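Local coordinates for particle-associated lyase (Acinetobacter bacteriophage AP22, PDB 4Y9V), which forms a phage tailspike that binds the capsular saccharide of Acinetobacter baumannii and probably degrades the capsule as a polysaccharide lyase, at residues R469-V474 with V494-D499; D48-K53 with N67-D72. One frame throughout, in Å; residues are numbered along the deposited sequence.

Interaction 1 of 2, residues R469-V474 with V494-D499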
ATOM      1  N   ARG A 469     -20.582 -22.650  -3.051  0.72  5.20           N
ATOM      2  CA  ARG A 469     -21.941 -22.531  -2.566  0.72  5.45           C
ATOM      3  C   ARG A 469     -22.344 -21.082  -2.329  0.72  5.12           C
ATOM      4  O   ARG A 469     -23.460 -20.697  -2.711  0.72  5.67           O
ATOM      5  CB  ARG A 469     -22.161 -23.350  -1.283  0.72  6.85           C
ATOM      6  CG  ARG A 469     -23.586 -23.407  -0.841  0.72  8.08           C
ATOM      7  CD  ARG A 469     -23.808 -24.063   0.563  0.72 12.70           C
ATOM      8  NE  ARG A 469     -23.645 -23.027   1.690  0.72 12.85           N
ATOM      9  CZ  ARG A 469     -24.220 -23.295   2.838  0.72 16.55           C
ATOM     10  NH1 ARG A 469     -24.949 -24.302   3.466  0.72 22.42           N
ATOM     11  NH2 ARG A 469     -24.010 -22.260   3.704  0.72 17.02           N
ATOM     12  N   HIS A 470     -21.501 -20.289  -1.679  1.00  4.97           N
ATOM     13  CA  HIS A 470     -21.883 -18.913  -1.359  1.00  4.89           C
ATOM     14  C   HIS A 470     -20.672 -18.003  -1.267  1.00  4.56           C
ATOM     15  O   HIS A 470     -19.590 -18.412  -0.840  1.00  5.07           O
ATOM     16  CB  HIS A 470     -22.712 -18.809  -0.084  1.00  5.19           C
ATOM     17  CG  HIS A 470     -21.993 -19.112   1.201  1.00  5.61           C
ATOM     18  ND1 HIS A 470     -22.045 -20.344   1.794  1.00  7.34           N
ATOM     19  CD2 HIS A 470     -21.218 -18.304   1.963  1.00  5.90           C
ATOM     20  CE1 HIS A 470     -21.291 -20.236   2.905  1.00  8.02           C
ATOM     21  NE2 HIS A 470     -20.781 -19.039   3.035  1.00  6.92           N
ATOM     22  N   TRP A 471     -20.923 -16.726  -1.584  1.00  4.61           N
ATOM     23  CA  TRP A 471     -19.981 -15.654  -1.281  1.00  4.38           C
ATOM     24  C   TRP A 471     -20.112 -15.190   0.170  1.00  4.33           C
ATOM     25  O   TRP A 471     -19.089 -15.058   0.850  1.00  5.50           O
ATOM     26  CB  TRP A 471     -20.140 -14.491  -2.273  1.00  4.50           C
ATOM     27  CG  TRP A 471     -19.486 -14.780  -3.602  1.00  4.64           C
ATOM     28  CD1 TRP A 471     -20.046 -15.360  -4.704  1.00  4.72           C
ATOM     29  CD2 TRP A 471     -18.129 -14.519  -3.917  1.00  4.66           C
ATOM     30  NE1 TRP A 471     -19.100 -15.459  -5.709  1.00  5.09           N
ATOM     31  CE2 TRP A 471     -17.907 -14.946  -5.257  1.00  4.83           C
ATOM     32  CE3 TRP A 471     -17.060 -13.932  -3.219  1.00  4.91           C
ATOM     33  CZ2 TRP A 471     -16.675 -14.823  -5.888  1.00  5.23           C
ATOM     34  CZ3 TRP A 471     -15.832 -13.797  -3.864  1.00  5.37           C
ATOM     35  CH2 TRP A 471     -15.645 -14.242  -5.183  1.00  5.56           C
ATOM     36  N   ALA A 472     -21.320 -14.904   0.653  1.00  4.53           N
ATOM     37  CA  ALA A 472     -21.522 -14.422   2.013  1.00  4.44           C
ATOM     38  C   ALA A 472     -22.657 -15.172   2.708  1.00  4.49           C
ATOM     39  O   ALA A 472     -23.719 -15.373   2.120  1.00  5.06           O
ATOM     40  CB  ALA A 472     -21.864 -12.927   2.012  1.00  5.10           C
ATOM     41  N   TRP A 473     -22.430 -15.497   3.986  1.00  4.47           N
ATOM     42  CA  TRP A 473     -23.483 -16.078   4.828  1.00  4.66           C
ATOM     43  C   TRP A 473     -23.204 -15.687   6.275  1.00  4.59           C
ATOM     44  O   TRP A 473     -22.052 -15.717   6.709  1.00  5.07           O
ATOM     45  CB  TRP A 473     -23.520 -17.587   4.699  1.00  4.98           C
ATOM     46  CG  TRP A 473     -24.688 -18.233   5.381  1.00  5.02           C
ATOM     47  CD1 TRP A 473     -25.989 -17.810   5.417  1.00  5.62           C
ATOM     48  CD2 TRP A 473     -24.660 -19.478   6.101  1.00  5.51           C
ATOM     49  NE1 TRP A 473     -26.767 -18.697   6.112  1.00  5.70           N
ATOM     50  CE2 TRP A 473     -25.988 -19.732   6.547  1.00  5.71           C
ATOM     51  CE3 TRP A 473     -23.654 -20.399   6.425  1.00  6.10           C
ATOM     52  CZ2 TRP A 473     -26.311 -20.880   7.278  1.00  6.72           C
ATOM     53  CZ3 TRP A 473     -23.971 -21.525   7.146  1.00  7.70           C
ATOM     54  CH2 TRP A 473     -25.296 -21.748   7.584  1.00  7.72           C
ATOM     55  N   VAL A 474     -24.260 -15.324   7.005  1.00  4.71           N
ATOM     56  CA  VAL A 474     -24.214 -14.995   8.433  1.00  4.73           C
ATOM     57  C   VAL A 474     -25.412 -15.692   9.068  1.00  5.01           C
ATOM     58  O   VAL A 474     -26.528 -15.489   8.610  1.00  5.68           O
ATOM     59  CB  VAL A 474     -24.290 -13.474   8.654  1.00  5.22           C
ATOM     60  CG1 VAL A 474     -24.304 -13.163  10.148  1.00  5.98           C
ATOM     61  CG2 VAL A 474     -23.162 -12.745   7.949  1.00  5.91           C
ATOM     62  N   VAL A 494     -17.929  -9.237  -7.943  1.00  5.13           N
ATOM     63  CA  VAL A 494     -17.162 -10.456  -7.787  1.00  5.00           C
ATOM     64  C   VAL A 494     -17.153 -11.155  -9.152  1.00  5.01           C
ATOM     65  O   VAL A 494     -18.058 -10.928  -9.960  1.00  5.72           O
ATOM     66  CB  VAL A 494     -17.756 -11.397  -6.709  1.00  5.52           C
ATOM     67  CG1 VAL A 494     -17.839 -10.687  -5.365  1.00  6.33           C
ATOM     68  CG2 VAL A 494     -19.110 -11.970  -7.106  1.00  6.21           C
ATOM     69  N   VAL A 495     -16.160 -12.033  -9.343  0.51  5.05           N
ATOM     70  CA  VAL A 495     -15.969 -12.760 -10.586  0.51  5.37           C
ATOM     71  C   VAL A 495     -15.746 -14.240 -10.276  0.51  5.14           C
ATOM     72  O   VAL A 495     -14.738 -14.604  -9.685  0.51  7.76           O
ATOM     73  CB  VAL A 495     -14.783 -12.172 -11.399  0.51  5.96           C
ATOM     74  CG1 VAL A 495     -14.718 -12.854 -12.763  0.51  8.88           C
ATOM     75  CG2 VAL A 495     -14.856 -10.650 -11.521  0.51  6.51           C
ATOM     76  N   ASN A 496     -16.664 -15.145 -10.654  1.00  5.40           N
ATOM     77  CA  ASN A 496     -16.363 -16.580 -10.694  1.00  5.23           C
ATOM     78  C   ASN A 496     -15.904 -16.882 -12.126  1.00  5.19           C
ATOM     79  O   ASN A 496     -16.675 -16.757 -13.075  1.00  6.07           O
ATOM     80  CB  ASN A 496     -17.566 -17.436 -10.335  1.00  5.40           C
ATOM     81  CG  ASN A 496     -17.730 -17.524  -8.837  1.00  5.49           C
ATOM     82  OD1 ASN A 496     -17.001 -18.450  -8.239  1.00  7.67           O
ATOM     83  ND2 ASN A 496     -18.467 -16.744  -8.213  1.00  5.04           N
ATOM     84  N   THR A 497     -14.638 -17.269 -12.274  1.00  5.64           N
ATOM     85  CA  THR A 497     -14.074 -17.455 -13.596  1.00  6.07           C
ATOM     86  C   THR A 497     -14.521 -18.748 -14.277  1.00  6.64           C
ATOM     87  O   THR A 497     -14.366 -18.847 -15.502  1.00  8.43           O
ATOM     88  CB  THR A 497     -12.551 -17.332 -13.565  1.00  7.74           C
ATOM     89  OG1 THR A 497     -12.065 -18.473 -12.850  1.00 10.14           O
ATOM     90  CG2 THR A 497     -12.105 -16.022 -12.957  1.00 11.62           C
ATOM     91  N   LYS A 498     -15.046 -19.704 -13.549  1.00  6.46           N
ATOM     92  CA  LYS A 498     -15.421 -21.000 -14.108  1.00  6.81           C
ATOM     93  C   LYS A 498     -16.897 -21.045 -14.433  1.00  7.30           C
ATOM     94  O   LYS A 498     -17.744 -20.629 -13.638  1.00  8.03           O
ATOM     95  CB  LYS A 498     -15.089 -22.123 -13.135  1.00  7.35           C
ATOM     96  CG  LYS A 498     -13.623 -22.278 -12.789  1.00  7.69           C
ATOM     97  CD  LYS A 498     -12.782 -22.788 -13.962  1.00 10.77           C
ATOM     98  CE  LYS A 498     -11.320 -22.927 -13.621  1.00 12.29           C
ATOM     99  NZ  LYS A 498     -10.986 -23.721 -12.439  1.00 13.27           N
ATOM    100  N   ASP A 499     -17.215 -21.636 -15.590  0.74  8.16           N
ATOM    101  CA  ASP A 499     -18.600 -21.697 -16.019  0.74  9.39           C
ATOM    102  C   ASP A 499     -19.426 -22.720 -15.260  0.74  8.97           C
ATOM    103  O   ASP A 499     -20.634 -22.728 -15.391  0.74 13.72           O
ATOM    104  CB  ASP A 499     -18.702 -21.862 -17.524  0.74 11.88           C
ATOM    105  CG  ASP A 499     -18.251 -23.192 -18.113  0.74 15.08           C
ATOM    106  OD1 ASP A 499     -18.120 -24.150 -17.343  0.74 17.79           O
ATOM    107  OD2 ASP A 499     -18.044 -23.190 -19.352  0.74 18.41           O
TER

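Interaction 2 of 2, residues D48-K53 with N67-D72. With EDO (1,2-ethanediol), chain F; EDO (1,2-ethanediol), chain I.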
ATOM      1  N   ASP A  48      37.060  -8.616  27.647  1.00  5.70           N
ATOM      2  CA  ASP A  48      38.284  -9.348  27.976  1.00  6.19           C
ATOM      3  C   ASP A  48      39.006  -8.747  29.190  1.00  6.01           C
ATOM      4  O   ASP A  48      39.620  -9.508  29.949  1.00  6.81           O
ATOM      5  CB  ASP A  48      39.237  -9.380  26.786  1.00  7.12           C
ATOM      6  CG  ASP A  48      38.960 -10.535  25.822  1.00  7.14           C
ATOM      7  OD1 ASP A  48      37.796 -10.710  25.435  1.00  9.37           O
ATOM      8  OD2 ASP A  48      39.930 -11.196  25.425  1.00  9.24           O
ATOM      9  N   THR A  49      38.993  -7.431  29.376  1.00  6.29           N
ATOM     10  CA  THR A  49      39.648  -6.870  30.546  1.00  6.67           C
ATOM     11  C   THR A  49      38.951  -7.300  31.817  1.00  6.35           C
ATOM     12  O   THR A  49      39.592  -7.588  32.853  1.00  6.95           O
ATOM     13  CB  THR A  49      39.753  -5.329  30.456  1.00  7.64           C
ATOM     14  OG1 THR A  49      38.469  -4.794  30.396  1.00 11.89           O
ATOM     15  CG2 THR A  49      40.667  -4.898  29.343  1.00  9.08           C
ATOM     16  N   TYR A  50      37.612  -7.351  31.827  1.00  6.17           N
ATOM     17  CA  TYR A  50      36.841  -7.838  32.914  0.75  6.49           C
ATOM     18  C   TYR A  50      37.103  -9.313  33.215  1.00  6.06           C
ATOM     19  O   TYR A  50      37.221  -9.726  34.384  1.00  7.12           O
ATOM     20  CB  TYR A  50      35.307  -7.634  32.702  0.75  6.86           C
ATOM     21  CG  TYR A  50      34.819  -6.299  33.228  0.75  5.99           C
ATOM     22  CD1 TYR A  50      34.898  -5.138  32.481  0.75  6.43           C
ATOM     23  CD2 TYR A  50      34.249  -6.229  34.476  0.75  6.50           C
ATOM     24  CE1 TYR A  50      34.426  -3.931  33.014  0.75  6.59           C
ATOM     25  CE2 TYR A  50      33.775  -5.037  35.013  0.75  6.50           C
ATOM     26  CZ  TYR A  50      33.873  -3.900  34.276  0.75  6.46           C
ATOM     27  OH  TYR A  50      33.425  -2.682  34.765  0.75  7.87           O
ATOM     28  N   LEU A  51      37.173 -10.136  32.173  1.00  6.00           N
ATOM     29  CA  LEU A  51      37.472 -11.544  32.378  1.00  6.09           C
ATOM     30  C   LEU A  51      38.800 -11.717  33.086  1.00  6.21           C
ATOM     31  O   LEU A  51      38.943 -12.504  34.036  1.00  7.09           O
ATOM     32  CB  LEU A  51      37.461 -12.295  31.028  1.00  6.27           C
ATOM     33  CG  LEU A  51      36.069 -12.401  30.372  1.00  6.35           C
ATOM     34  CD1 LEU A  51      36.211 -12.883  28.955  1.00  7.87           C
ATOM     35  CD2 LEU A  51      35.166 -13.327  31.098  1.00  8.64           C
ATOM     36  N   LYS A  52      39.831 -10.995  32.646  1.00  5.98           N
ATOM     37  CA  LYS A  52      41.127 -11.078  33.302  0.57  6.48           C
ATOM     38  C   LYS A  52      41.026 -10.617  34.736  1.00  6.37           C
ATOM     39  O   LYS A  52      41.494 -11.303  35.678  1.00  7.22           O
ATOM     40  CB  LYS A  52      42.193 -10.243  32.598  0.57  6.96           C
ATOM     41  CG  LYS A  52      43.572 -10.320  33.294  0.57  8.00           C
ATOM     42  CD  LYS A  52      44.315 -11.580  32.920  0.57  8.37           C
ATOM     43  CE  LYS A  52      45.594 -11.727  33.687  0.57 11.66           C
ATOM     44  NZ  LYS A  52      45.386 -11.891  35.158  0.57 12.01           N
ATOM     45  N   LYS A  53      40.449  -9.460  34.976  1.00  6.30           N
ATOM     46  CA  LYS A  53      40.503  -8.864  36.311  1.00  6.73           C
ATOM     47  C   LYS A  53      39.711  -9.701  37.299  1.00  6.77           C
ATOM     48  O   LYS A  53      40.097  -9.814  38.475  1.00  7.95           O
ATOM     49  CB  LYS A  53      40.039  -7.403  36.263  1.00  7.42           C
ATOM     50  CG  LYS A  53      40.303  -6.642  37.520  1.00  8.14           C
ATOM     51  CD  LYS A  53      41.747  -6.673  37.973  1.00  8.34           C
ATOM     52  CE  LYS A  53      42.058  -5.585  38.998  1.00  8.80           C
ATOM     53  NZ  LYS A  53      43.405  -5.842  39.632  1.00 10.03           N
ATOM     54  N   ASN A  67      27.073  -9.346  34.956  1.00  6.84           N
ATOM     55  CA  ASN A  67      26.428  -8.630  36.068  1.00  6.98           C
ATOM     56  C   ASN A  67      27.361  -7.559  36.641  1.00  6.67           C
ATOM     57  O   ASN A  67      26.900  -6.481  37.009  1.00  7.94           O
ATOM     58  CB  ASN A  67      25.961  -9.604  37.123  1.00  7.34           C
ATOM     59  CG  ASN A  67      24.632 -10.278  36.784  1.00  7.52           C
ATOM     60  OD1 ASN A  67      23.803  -9.631  36.091  1.00 10.20           O
ATOM     61  ND2 ASN A  67      24.415 -11.489  37.182  1.00  9.26           N
ATOM     62  N   GLN A  68      28.683  -7.845  36.744  1.00  6.44           N
ATOM     63  CA  GLN A  68      29.591  -6.847  37.293  1.00  6.54           C
ATOM     64  C   GLN A  68      29.741  -5.656  36.347  1.00  6.59           C
ATOM     65  O   GLN A  68      29.775  -4.512  36.800  1.00  7.29           O
ATOM     66  CB  GLN A  68      30.957  -7.473  37.606  1.00  6.57           C
ATOM     67  CG  GLN A  68      31.826  -6.515  38.391  1.00  7.21           C
ATOM     68  CD  GLN A  68      31.282  -6.297  39.794  1.00  8.92           C
ATOM     69  OE1 GLN A  68      30.834  -7.259  40.445  1.00 12.69           O
ATOM     70  NE2 GLN A  68      31.305  -5.082  40.253  1.00  8.97           N
ATOM     71  N   VAL A  69      29.847  -5.916  35.045  1.00  6.79           N
ATOM     72  CA  VAL A  69      29.951  -4.821  34.070  1.00  6.80           C
ATOM     73  C   VAL A  69      28.736  -3.885  34.201  1.00  7.43           C
ATOM     74  O   VAL A  69      28.962  -2.657  34.297  1.00  8.66           O
ATOM     75  CB  VAL A  69      30.049  -5.392  32.635  1.00  6.86           C
ATOM     76  CG1 VAL A  69      29.913  -4.260  31.621  1.00  7.41           C
ATOM     77  CG2 VAL A  69      31.339  -6.163  32.415  1.00  7.69           C
ATOM     78  N   LYS A  70      27.549  -4.422  34.232  1.00  7.64           N
ATOM     79  CA  LYS A  70      26.351  -3.576  34.305  1.00  8.98           C
ATOM     80  C   LYS A  70      26.266  -2.905  35.673  1.00  8.35           C
ATOM     81  O   LYS A  70      25.862  -1.753  35.787  1.00 10.27           O
ATOM     82  CB  LYS A  70      25.077  -4.296  33.916  1.00  9.92           C
ATOM     83  CG  LYS A  70      24.466  -5.225  34.852  1.00 10.15           C
ATOM     84  CD  LYS A  70      23.229  -5.987  34.306  1.00 12.30           C
ATOM     85  CE  LYS A  70      22.478  -6.686  35.469  1.00 16.05           C
ATOM     86  NZ  LYS A  70      21.818  -5.755  36.385  1.00 17.39           N
ATOM     87  N   SER A  71      26.706  -3.577  36.731  0.73  9.58           N
ATOM     88  CA  SER A  71      26.657  -3.017  38.070  0.73  8.99           C
ATOM     89  C   SER A  71      27.649  -1.864  38.186  0.73  8.33           C
ATOM     90  O   SER A  71      27.494  -0.884  38.978  0.73 11.87           O
ATOM     91  CB  SER A  71      27.005  -4.068  39.098  0.73  9.01           C
ATOM     92  OG  SER A  71      25.954  -5.029  39.198  0.73 11.61           O
ATOM     93  N   ASP A  72      28.732  -1.945  37.443  1.00  8.29           N
ATOM     94  CA  ASP A  72      29.715  -0.919  37.450  1.00  9.34           C
ATOM     95  C   ASP A  72      29.162   0.310  36.641  1.00  9.22           C
ATOM     96  O   ASP A  72      29.929   1.284  36.695  1.00 11.98           O
ATOM     97  CB  ASP A  72      31.069  -1.393  36.905  1.00  9.00           C
ATOM     98  CG  ASP A  72      31.815  -2.347  37.826  1.00  8.20           C
ATOM     99  OD1 ASP A  72      31.443  -2.507  39.022  1.00  8.34           O
ATOM    100  OD2 ASP A  72      32.825  -2.935  37.348  1.00  9.81           O
TER
HETATM  101  C1  EDO F 804      36.355  -5.707  37.867  1.00 13.47           C
HETATM  102  O1  EDO F 804      36.845  -6.076  39.171  1.00 18.97           O
HETATM  103  C2  EDO F 804      35.683  -4.372  37.952  1.00 11.60           C
HETATM  104  O2  EDO F 804      34.539  -4.434  38.759  1.00  9.51           O
HETATM  105  C1  EDO I 807      43.052 -10.557  26.710  1.00 15.33           C
HETATM  106  O1  EDO I 807      42.480 -10.242  25.486  1.00 13.80           O
HETATM  107  C2  EDO I 807      43.798 -11.861  26.861  1.00 20.67           C
HETATM  108  O2  EDO I 807      42.906 -12.976  26.564  1.00 19.32           O

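Interaction 1 of 2, residues R469-V474 with V494-D499
The indole of W471 and the isopropyl group of V494 make most of the apolar contact between R469-V474 and V494-D499. V494 lies over one face of the indole: its CB stands 3.8 Å from the centroid of the six-membered ring and 15° off the normal, a CH-pi contact displaced toward the rim. The ring atom closest to V494 CB is W471 CZ2, at 3.7 Å. On that same face the two methyls spread across the fused system, V494 CG2 lying 3.7 Å from W471 CE2 and V494 CG1 4.0 Å from W471 CE3. With its CG anti to the carbonyl carbon, W471 reaches across to V494, and the two side chains run antiparallel where they overlap.

Polar groups of the second segment meet the indole at its rim instead. The side-chain amide of N496 lies near the ring plane beside NE1, its own plane turned 70° from the indole. Further along the same edge, the carbonyl oxygen V495 O is 4.3 Å from W471 CZ2.

A second polar arrangement lies within R469-V474. In the conformer described, R469 NE donates to H470 ND1 over 3.1 Å, nearly straight at 166° and close to the planes of both groups, while CB of W473 covers one face of the imidazole. H470 NE2 bonds T438 OG1, so both ring nitrogens are engaged.

The arrangement belongs to the interior of a pectin lyase-like beta-helix. The chain turns a corner at W471, in strand 470-476, which edges a parallel sheet beside 435-441, and the indole points inward to strand 486-496 on another face of the helix. I457 and V461 pack against both W471 and V494, and V494 O is hydrogen-bonded to R520 of the second subunit.

Interaction 2 of 2, residues D48-K53 with N67-D72
Y50 spans the gap between D48-K53 and N67-D72, its CB directed toward the second helix and its chi1 of -89° carrying the ring across V69. In the conformer described, V69 CG2 sits over the centre of one face, 3.5 Å from the ring centroid and 8° off the normal, a CH-pi contact that places the methyl almost equally far from CG, CD1 and CD2. Farther out, Y50 CE2 comes 4.2 Å from Q68 CG at the ring edge and 3.6 Å from C2 of an ethanediol molecule, probably from the crystallisation liquor. At the tip, Y50 OH donates to the anti lone pair of D72 OD2, at 2.7 Å, with ring and carboxylate planes 38° apart. The diol also donates to D72 OD2, from its O2 at 2.7 Å. Q68 NE2 reaches the other oxygen, D72 OD1, from above the carboxylate plane at 2.9 Å, so two protein donors, and in this crystal a diol, grip the carboxylate. The contact thus joins helix 47-54 to helix 63-71 and to D72, which follows S71; V65 and V74 also touch Y50, F96 of strand 96-100 packs on V69, and L43 and S33 of the second subunit lie against D48 and T49.

In the fold
Interaction 2 lies near the N-terminus and interaction 1 some 400 residues later. Their centres are 67 Å apart, the nearest atoms about 54 Å, and they lie on opposite sides of the chain's centre. They share no strand or sheet: D48-K53 with N67-D72 joins two of the few helices of a mainly beta protein, whereas R469-V474 with V494-D499 lies deep among the strands of the beta-helix. The residues of the glycan pocket fall between the two in sequence. Both contacts also adjoin the second subunit, so widely separated levels of this elongated spike are each tied to the three-chain assembly.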